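Cytoplasmic export protein 1 (Saccharomyces cerevisiae, PDB 3VWA) takes part in nuclear tRNA export, where it may collect tRNA from export receptors at the nuclear pore complex and deliver aminoacylated tRNA to the translation machinery. Local coordinates at residues N105-L117 against E233-Q245. Residues are numbered along the deposited sequence; the frame is centred on the assembly and turned at random.
Sequences NKFGVELGISQLL and ETWRSNPLINFYQ
Asn238 bonds to Phe107 and Glu110 through the two N-H groups of its side-chain amide. Asn238 ND2 donates to Phe107 O at 3.2 Å, nearly straight (177°). This bond lies in the carbonyl plane on a lone pair. Phe107 O also accepts from Leu111 N, so a helical carbonyl is shared. Asn238 ND2 also donates to Glu110 OE1 at 3.1 Å, more bent and from above the carboxylate plane. Asn238 CG stands anti to the backbone N (chi1 -172°), which carries the amide across to helix 106-117. Its OD1 turns back to cap helix 239-248, accepting from Ile241 N and, weakly, Leu240 N.

Packing is close from this amide to Tyr244, and Leu111, Leu240 and Tyr244 are buried. The Phe107 ring takes Pro239 CD over one face, a CH-pi contact 3.8 Å from the ring centroid. Leu111 CD2 packs on Tyr244 CB at 3.8 Å and beside Ile241. Beyond it, Gln115 NE2 lies over one face of the Tyr244 ring, 3.5 Å from CZ, while Gln115 OE1 accepts from Trp144 N. The contact belongs to the N-terminal kinase-like domain, ahead of the HEAT repeats. Here helix 106-122 meets the helical pair that follows helix 222-231. The segment axes of 106-117 and 239-245 cross at -50°, 9.0 Å apart. On another flank, Ser114 CB touches Trp235 CH2 at 3.4 Å. Leu117 CD1 sits at the edge of the same indole, and Ile241 CD1 lies over one face.

By contrast, the side at Thr234 and the exposed Lys106 is looser and wet. Lys106 NZ forms a salt bridge with Glu110 OE2 on its syn lone pair. One water links Glu110 OE1 to Thr234 O, and a second joins Lys106 NZ to Thr234 OG1, a hydroxyl also bonded to Asp207. Direct contact here is mainly Thr234 CG2 against the Glu110 carboxylate.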
ATOM      1  N   ASN A 105      11.071  11.350   9.036  1.00 36.00           N
ATOM      2  CA  ASN A 105       9.872  12.197   8.896  1.00 27.43           C
ATOM      3  C   ASN A 105       9.540  12.775  10.261  1.00 29.12           C
ATOM      4  O   ASN A 105       8.773  12.179  11.065  1.00 24.06           O
ATOM      5  CB  ASN A 105       8.687  11.392   8.337  1.00 30.62           C
ATOM      6  CG  ASN A 105       7.414  12.242   8.172  1.00 26.63           C
ATOM      7  OD1 ASN A 105       7.271  13.247   8.817  1.00 26.11           O
ATOM      8  ND2 ASN A 105       6.513  11.835   7.282  1.00 28.29           N
ATOM      9  N   LYS A 106      10.123  13.938  10.551  1.00 27.14           N
ATOM     10  CA  LYS A 106       9.934  14.524  11.871  1.00 29.47           C
ATOM     11  C   LYS A 106       8.442  14.785  12.162  1.00 26.17           C
ATOM     12  O   LYS A 106       8.035  14.727  13.298  1.00 23.34           O
ATOM     13  CB  LYS A 106      10.774  15.817  12.033  1.00 33.52           C
ATOM     14  CG  LYS A 106      10.135  17.107  11.523  1.00 36.11           C
ATOM     15  CD  LYS A 106      11.195  18.202  11.532  1.00 38.31           C
ATOM     16  CE  LYS A 106      10.596  19.571  11.342  1.00 38.29           C
ATOM     17  NZ  LYS A 106       9.956  19.996  12.631  1.00 43.43           N
ATOM     18  N   PHE A 107       7.654  15.086  11.130  1.00 25.40           N
ATOM     19  CA  PHE A 107       6.234  15.387  11.338  1.00 26.19           C
ATOM     20  C   PHE A 107       5.537  14.125  11.848  1.00 23.77           C
ATOM     21  O   PHE A 107       4.667  14.217  12.708  1.00 24.62           O
ATOM     22  CB  PHE A 107       5.536  15.893  10.044  1.00 24.38           C
ATOM     23  CG  PHE A 107       6.090  17.206   9.540  1.00 28.43           C
ATOM     24  CD1 PHE A 107       6.167  18.334  10.373  1.00 28.36           C
ATOM     25  CD2 PHE A 107       6.548  17.314   8.234  1.00 28.21           C
ATOM     26  CE1 PHE A 107       6.675  19.540   9.897  1.00 29.19           C
ATOM     27  CE2 PHE A 107       7.075  18.514   7.756  1.00 29.70           C
ATOM     28  CZ  PHE A 107       7.129  19.628   8.574  1.00 27.32           C
ATOM     29  N   GLY A 108       5.969  12.971  11.330  1.00 22.87           N
ATOM     30  CA  GLY A 108       5.524  11.652  11.808  1.00 22.21           C
ATOM     31  C   GLY A 108       5.703  11.461  13.296  1.00 26.32           C
ATOM     32  O   GLY A 108       4.737  11.123  14.033  1.00 25.77           O
ATOM     33  N   VAL A 109       6.962  11.646  13.743  1.00 28.27           N
ATOM     34  CA  VAL A 109       7.379  11.365  15.112  1.00 26.10           C
ATOM     35  C   VAL A 109       6.583  12.333  16.011  1.00 25.55           C
ATOM     36  O   VAL A 109       6.081  11.949  17.060  1.00 30.65           O
ATOM     37  CB  VAL A 109       8.940  11.602  15.281  1.00 28.37           C
ATOM     38  CG1 VAL A 109       9.411  11.449  16.744  1.00 25.11           C
ATOM     39  CG2 VAL A 109       9.763  10.691  14.378  1.00 26.97           C
ATOM     40  N   GLU A 110       6.461  13.581  15.584  1.00 23.78           N
ATOM     41  CA  GLU A 110       5.758  14.584  16.337  1.00 25.75           C
ATOM     42  C   GLU A 110       4.249  14.254  16.420  1.00 24.82           C
ATOM     43  O   GLU A 110       3.627  14.455  17.443  1.00 25.27           O
ATOM     44  CB  GLU A 110       5.947  15.993  15.704  1.00 26.40           C
ATOM     45  CG  GLU A 110       7.308  16.670  15.934  1.00 30.16           C
ATOM     46  CD  GLU A 110       7.571  17.818  14.959  1.00 30.59           C
ATOM     47  OE1 GLU A 110       6.602  18.551  14.606  1.00 30.02           O
ATOM     48  OE2 GLU A 110       8.742  17.985  14.548  1.00 25.77           O
ATOM     49  N   LEU A 111       3.682  13.789  15.321  1.00 26.07           N
ATOM     50  CA  LEU A 111       2.297  13.295  15.305  1.00 29.51           C
ATOM     51  C   LEU A 111       2.087  12.163  16.314  1.00 28.22           C
ATOM     52  O   LEU A 111       1.144  12.205  17.080  1.00 27.06           O
ATOM     53  CB  LEU A 111       1.899  12.870  13.892  1.00 30.81           C
ATOM     54  CG  LEU A 111       0.412  12.816  13.451  1.00 32.91           C
ATOM     55  CD1 LEU A 111       0.035  11.415  13.054  1.00 28.69           C
ATOM     56  CD2 LEU A 111      -0.620  13.426  14.400  1.00 30.25           C
ATOM     57  N   GLY A 112       3.005  11.199  16.385  1.00 29.13           N
ATOM     58  CA  GLY A 112       2.826  10.088  17.342  1.00 25.91           C
ATOM     59  C   GLY A 112       2.914  10.583  18.764  1.00 27.99           C
ATOM     60  O   GLY A 112       2.121  10.228  19.641  1.00 26.58           O
ATOM     61  N   ILE A 113       3.864  11.471  18.996  1.00 28.65           N
ATOM     62  CA  ILE A 113       3.997  12.079  20.328  1.00 26.79           C
ATOM     63  C   ILE A 113       2.712  12.787  20.721  1.00 25.79           C
ATOM     64  O   ILE A 113       2.291  12.710  21.872  1.00 25.20           O
ATOM     65  CB  ILE A 113       5.171  13.071  20.353  1.00 27.50           C
ATOM     66  CG1 ILE A 113       6.486  12.267  20.373  1.00 29.83           C
ATOM     67  CG2 ILE A 113       5.105  13.979  21.560  1.00 21.97           C
ATOM     68  CD1 ILE A 113       7.710  13.151  20.136  1.00 28.40           C
ATOM     69  N   SER A 114       2.091  13.465  19.763  1.00 26.00           N
ATOM     70  CA  SER A 114       0.805  14.144  20.027  1.00 24.82           C
ATOM     71  C   SER A 114      -0.327  13.128  20.377  1.00 27.39           C
ATOM     72  O   SER A 114      -1.207  13.423  21.202  1.00 26.33           O
ATOM     73  CB  SER A 114       0.405  15.089  18.897  1.00 24.07           C
ATOM     74  OG  SER A 114      -0.161  14.444  17.754  1.00 23.86           O
ATOM     75  N   GLN A 115      -0.262  11.917  19.818  1.00 24.23           N
ATOM     76  CA  GLN A 115      -1.243  10.907  20.138  1.00 26.10           C
ATOM     77  C   GLN A 115      -1.017  10.378  21.556  1.00 30.03           C
ATOM     78  O   GLN A 115      -1.976  10.141  22.285  1.00 33.41           O
ATOM     79  CB  GLN A 115      -1.208   9.785  19.104  1.00 26.97           C
ATOM     80  CG  GLN A 115      -1.760  10.198  17.749  1.00 23.96           C
ATOM     81  CD  GLN A 115      -1.225   9.358  16.624  1.00 24.30           C
ATOM     82  OE1 GLN A 115      -0.343   8.516  16.819  1.00 25.05           O
ATOM     83  NE2 GLN A 115      -1.764   9.569  15.423  1.00 24.50           N
ATOM     84  N   LEU A 116       0.251  10.260  21.967  1.00 30.51           N
ATOM     85  CA  LEU A 116       0.589   9.778  23.303  1.00 27.62           C
ATOM     86  C   LEU A 116       0.173  10.819  24.351  1.00 27.45           C
ATOM     87  O   LEU A 116      -0.274  10.458  25.436  1.00 28.34           O
ATOM     88  CB  LEU A 116       2.100   9.504  23.409  1.00 27.26           C
ATOM     89  CG  LEU A 116       2.690   8.383  22.578  1.00 26.34           C
ATOM     90  CD1 LEU A 116       4.142   8.240  22.985  1.00 30.51           C
ATOM     91  CD2 LEU A 116       1.995   7.038  22.820  1.00 25.07           C
ATOM     92  N   LEU A 117       0.301  12.100  24.004  1.00 24.82           N
ATOM     93  CA  LEU A 117      -0.120  13.183  24.871  1.00 24.61           C
ATOM     94  C   LEU A 117      -1.640  13.244  25.063  1.00 25.54           C
ATOM     95  O   LEU A 117      -2.111  13.509  26.156  1.00 29.87           O
ATOM     96  CB  LEU A 117       0.459  14.522  24.360  1.00 24.83           C
ATOM     97  CG  LEU A 117       2.003  14.621  24.528  1.00 30.86           C
ATOM     98  CD1 LEU A 117       2.606  15.751  23.691  1.00 30.68           C
ATOM     99  CD2 LEU A 117       2.414  14.874  25.983  1.00 26.94           C
ATOM    100  N   GLU A 233       5.843  26.988  17.641  1.00 39.73           N
ATOM    101  CA  GLU A 233       5.783  27.104  16.188  1.00 41.11           C
ATOM    102  C   GLU A 233       5.828  25.705  15.552  1.00 35.17           C
ATOM    103  O   GLU A 233       5.136  25.451  14.583  1.00 33.04           O
ATOM    104  CB  GLU A 233       6.894  28.035  15.668  1.00 37.64           C
ATOM    105  CG  GLU A 233       6.969  28.197  14.143  1.00 43.54           C
ATOM    106  CD  GLU A 233       5.697  28.768  13.470  1.00 47.77           C
ATOM    107  OE1 GLU A 233       5.478  28.495  12.252  1.00 43.13           O
ATOM    108  OE2 GLU A 233       4.901  29.484  14.137  1.00 45.93           O
ATOM    109  N   THR A 234       6.629  24.809  16.126  1.00 34.45           N
ATOM    110  CA  THR A 234       6.757  23.425  15.625  1.00 34.63           C
ATOM    111  C   THR A 234       5.416  22.712  15.552  1.00 32.62           C
ATOM    112  O   THR A 234       5.014  22.192  14.505  1.00 27.76           O
ATOM    113  CB  THR A 234       7.718  22.632  16.509  1.00 35.76           C
ATOM    114  OG1 THR A 234       8.994  23.252  16.430  1.00 34.45           O
ATOM    115  CG2 THR A 234       7.820  21.121  16.108  1.00 33.99           C
ATOM    116  N   TRP A 235       4.722  22.722  16.677  1.00 31.67           N
ATOM    117  CA  TRP A 235       3.434  22.113  16.762  1.00 32.76           C
ATOM    118  C   TRP A 235       2.463  22.620  15.731  1.00 34.35           C
ATOM    119  O   TRP A 235       1.763  21.827  15.133  1.00 40.04           O
ATOM    120  CB  TRP A 235       2.902  22.279  18.163  1.00 30.07           C
ATOM    121  CG  TRP A 235       1.632  21.514  18.442  1.00 33.22           C
ATOM    122  CD1 TRP A 235       0.342  21.845  18.030  1.00 33.24           C
ATOM    123  CD2 TRP A 235       1.460  20.285  19.241  1.00 30.52           C
ATOM    124  NE1 TRP A 235      -0.558  20.940  18.478  1.00 30.02           N
ATOM    125  CE2 TRP A 235       0.023  19.979  19.201  1.00 30.83           C
ATOM    126  CE3 TRP A 235       2.304  19.447  19.927  1.00 27.30           C
ATOM    127  CZ2 TRP A 235      -0.526  18.883  19.862  1.00 29.00           C
ATOM    128  CZ3 TRP A 235       1.756  18.331  20.561  1.00 29.35           C
ATOM    129  CH2 TRP A 235       0.363  18.064  20.539  1.00 29.99           C
ATOM    130  N   ARG A 236       2.426  23.932  15.506  1.00 38.86           N
ATOM    131  CA  ARG A 236       1.398  24.591  14.705  1.00 37.92           C
ATOM    132  C   ARG A 236       1.761  24.503  13.238  1.00 36.21           C
ATOM    133  O   ARG A 236       0.901  24.616  12.385  1.00 34.58           O
ATOM    134  CB  ARG A 236       1.276  26.077  15.100  1.00 42.90           C
ATOM    135  CG  ARG A 236       0.656  26.365  16.474  1.00 44.40           C
ATOM    136  CD  ARG A 236       0.404  27.875  16.621  1.00 53.52           C
ATOM    137  NE  ARG A 236      -0.308  28.286  17.846  1.00 55.71           N
ATOM    138  CZ  ARG A 236       0.169  29.167  18.735  1.00 60.31           C
ATOM    139  NH1 ARG A 236      -0.533  29.491  19.822  1.00 58.04           N
ATOM    140  NH2 ARG A 236       1.358  29.732  18.543  1.00 61.02           N
ATOM    141  N   SER A 237       3.057  24.359  12.961  1.00 34.49           N
ATOM    142  CA  SER A 237       3.603  24.103  11.614  1.00 32.65           C
ATOM    143  C   SER A 237       3.339  22.665  11.112  1.00 33.24           C
ATOM    144  O   SER A 237       3.329  22.438   9.895  1.00 28.95           O
ATOM    145  CB  SER A 237       5.141  24.308  11.597  1.00 30.20           C
ATOM    146  OG  SER A 237       5.455  25.698  11.654  1.00 34.01           O
ATOM    147  N   ASN A 238       3.137  21.713  12.032  1.00 28.13           N
ATOM    148  CA  ASN A 238       3.071  20.334  11.636  1.00 25.91           C
ATOM    149  C   ASN A 238       1.760  20.105  10.883  1.00 26.84           C
ATOM    150  O   ASN A 238       0.689  20.157  11.473  1.00 29.35           O
ATOM    151  CB  ASN A 238       3.184  19.456  12.864  1.00 27.46           C
ATOM    152  CG  ASN A 238       3.310  17.999  12.510  1.00 26.60           C
ATOM    153  OD1 ASN A 238       2.676  17.517  11.588  1.00 23.61           O
ATOM    154  ND2 ASN A 238       4.144  17.300  13.238  1.00 25.35           N
ATOM    155  N   PRO A 239       1.842  19.892   9.562  1.00 25.52           N
ATOM    156  CA  PRO A 239       0.680  19.682   8.733  1.00 26.14           C
ATOM    157  C   PRO A 239       0.032  18.309   8.995  1.00 30.71           C
ATOM    158  O   PRO A 239      -1.125  18.115   8.665  1.00 30.94           O
ATOM    159  CB  PRO A 239       1.245  19.719   7.305  1.00 24.71           C
ATOM    160  CG  PRO A 239       2.696  19.344   7.453  1.00 24.34           C
ATOM    161  CD  PRO A 239       3.113  19.783   8.809  1.00 24.44           C
ATOM    162  N   LEU A 240       0.771  17.362   9.546  1.00 27.53           N
ATOM    163  CA  LEU A 240       0.162  16.072   9.842  1.00 32.83           C
ATOM    164  C   LEU A 240      -0.663  16.178  11.138  1.00 31.70           C
ATOM    165  O   LEU A 240      -1.683  15.583  11.244  1.00 28.50           O
ATOM    166  CB  LEU A 240       1.216  14.971   9.949  1.00 29.63           C
ATOM    167  CG  LEU A 240       1.853  14.563   8.618  1.00 29.14           C
ATOM    168  CD1 LEU A 240       2.745  13.345   8.804  1.00 25.67           C
ATOM    169  CD2 LEU A 240       0.816  14.296   7.520  1.00 27.15           C
ATOM    170  N   ILE A 241      -0.241  16.991  12.091  1.00 31.56           N
ATOM    171  CA  ILE A 241      -1.022  17.139  13.302  1.00 34.56           C
ATOM    172  C   ILE A 241      -2.438  17.669  12.971  1.00 38.01           C
ATOM    173  O   ILE A 241      -3.455  17.103  13.419  1.00 31.15           O
ATOM    174  CB  ILE A 241      -0.295  18.028  14.320  1.00 34.61           C
ATOM    175  CG1 ILE A 241       0.889  17.245  14.885  1.00 34.46           C
ATOM    176  CG2 ILE A 241      -1.245  18.439  15.449  1.00 34.24           C
ATOM    177  CD1 ILE A 241       1.628  17.961  15.986  1.00 35.32           C
ATOM    178  N   ASN A 242      -2.493  18.719  12.147  1.00 36.34           N
ATOM    179  CA  ASN A 242      -3.774  19.269  11.694  1.00 37.02           C
ATOM    180  C   ASN A 242      -4.542  18.290  10.802  1.00 31.17           C
ATOM    181  O   ASN A 242      -5.744  18.135  10.910  1.00 29.96           O
ATOM    182  CB  ASN A 242      -3.567  20.591  10.945  1.00 41.72           C
ATOM    183  CG  ASN A 242      -2.925  21.672  11.823  1.00 50.74           C
ATOM    184  OD1 ASN A 242      -1.696  21.819  11.858  1.00 46.54           O
ATOM    185  ND2 ASN A 242      -3.764  22.417  12.570  1.00 50.91           N
ATOM    186  N   PHE A 243      -3.864  17.644   9.879  1.00 27.07           N
ATOM    187  CA  PHE A 243      -4.614  16.803   8.978  1.00 25.80           C
ATOM    188  C   PHE A 243      -5.276  15.600   9.716  1.00 26.47           C
ATOM    189  O   PHE A 243      -6.420  15.221   9.439  1.00 22.25           O
ATOM    190  CB  PHE A 243      -3.767  16.405   7.796  1.00 23.46           C
ATOM    191  CG  PHE A 243      -4.422  15.428   6.902  1.00 21.92           C
ATOM    192  CD1 PHE A 243      -5.457  15.824   6.065  1.00 24.28           C
ATOM    193  CD2 PHE A 243      -4.074  14.089   6.962  1.00 24.08           C
ATOM    194  CE1 PHE A 243      -6.083  14.900   5.286  1.00 22.68           C
ATOM    195  CE2 PHE A 243      -4.675  13.157   6.156  1.00 22.49           C
ATOM    196  CZ  PHE A 243      -5.690  13.565   5.316  1.00 21.37           C
ATOM    197  N   TYR A 244      -4.559  15.065  10.688  1.00 24.71           N
ATOM    198  CA  TYR A 244      -5.009  13.980  11.463  1.00 26.79           C
ATOM    199  C   TYR A 244      -6.301  14.357  12.249  1.00 27.09           C
ATOM    200  O   TYR A 244      -7.204  13.586  12.340  1.00 27.13           O
ATOM    201  CB  TYR A 244      -3.875  13.580  12.397  1.00 25.46           C
ATOM    202  CG  TYR A 244      -4.287  12.557  13.418  1.00 23.49           C
ATOM    203  CD1 TYR A 244      -4.541  11.231  13.041  1.00 22.99           C
ATOM    204  CD2 TYR A 244      -4.450  12.917  14.748  1.00 26.17           C
ATOM    205  CE1 TYR A 244      -4.929  10.292  13.961  1.00 22.00           C
ATOM    206  CE2 TYR A 244      -4.832  11.984  15.692  1.00 26.63           C
ATOM    207  CZ  TYR A 244      -5.070  10.663  15.262  1.00 26.92           C
ATOM    208  OH  TYR A 244      -5.419   9.704  16.162  1.00 32.83           O
ATOM    209  N   GLN A 245      -6.364  15.552  12.794  1.00 29.06           N
ATOM    210  CA  GLN A 245      -7.558  16.029  13.424  1.00 34.71           C
ATOM    211  C   GLN A 245      -8.789  16.064  12.485  1.00 36.66           C
ATOM    212  O   GLN A 245      -9.892  15.684  12.916  1.00 34.34           O
ATOM    213  CB  GLN A 245      -7.315  17.385  14.099  1.00 40.45           C
ATOM    214  CG  GLN A 245      -8.520  17.932  14.834  1.00 50.46           C
ATOM    215  CD  GLN A 245      -8.363  19.372  15.293  1.00 59.22           C
ATOM    216  OE1 GLN A 245      -7.258  19.822  15.625  1.00 70.32           O
ATOM    217  NE2 GLN A 245      -9.477  20.100  15.329  1.00 60.88           N
TER
HETATM  218  O   HOH W   1       6.771  20.677  12.991  1.00 29.21           O
HETATM  219  O   HOH W   2      10.630  22.082  14.497  1.00 49.34           O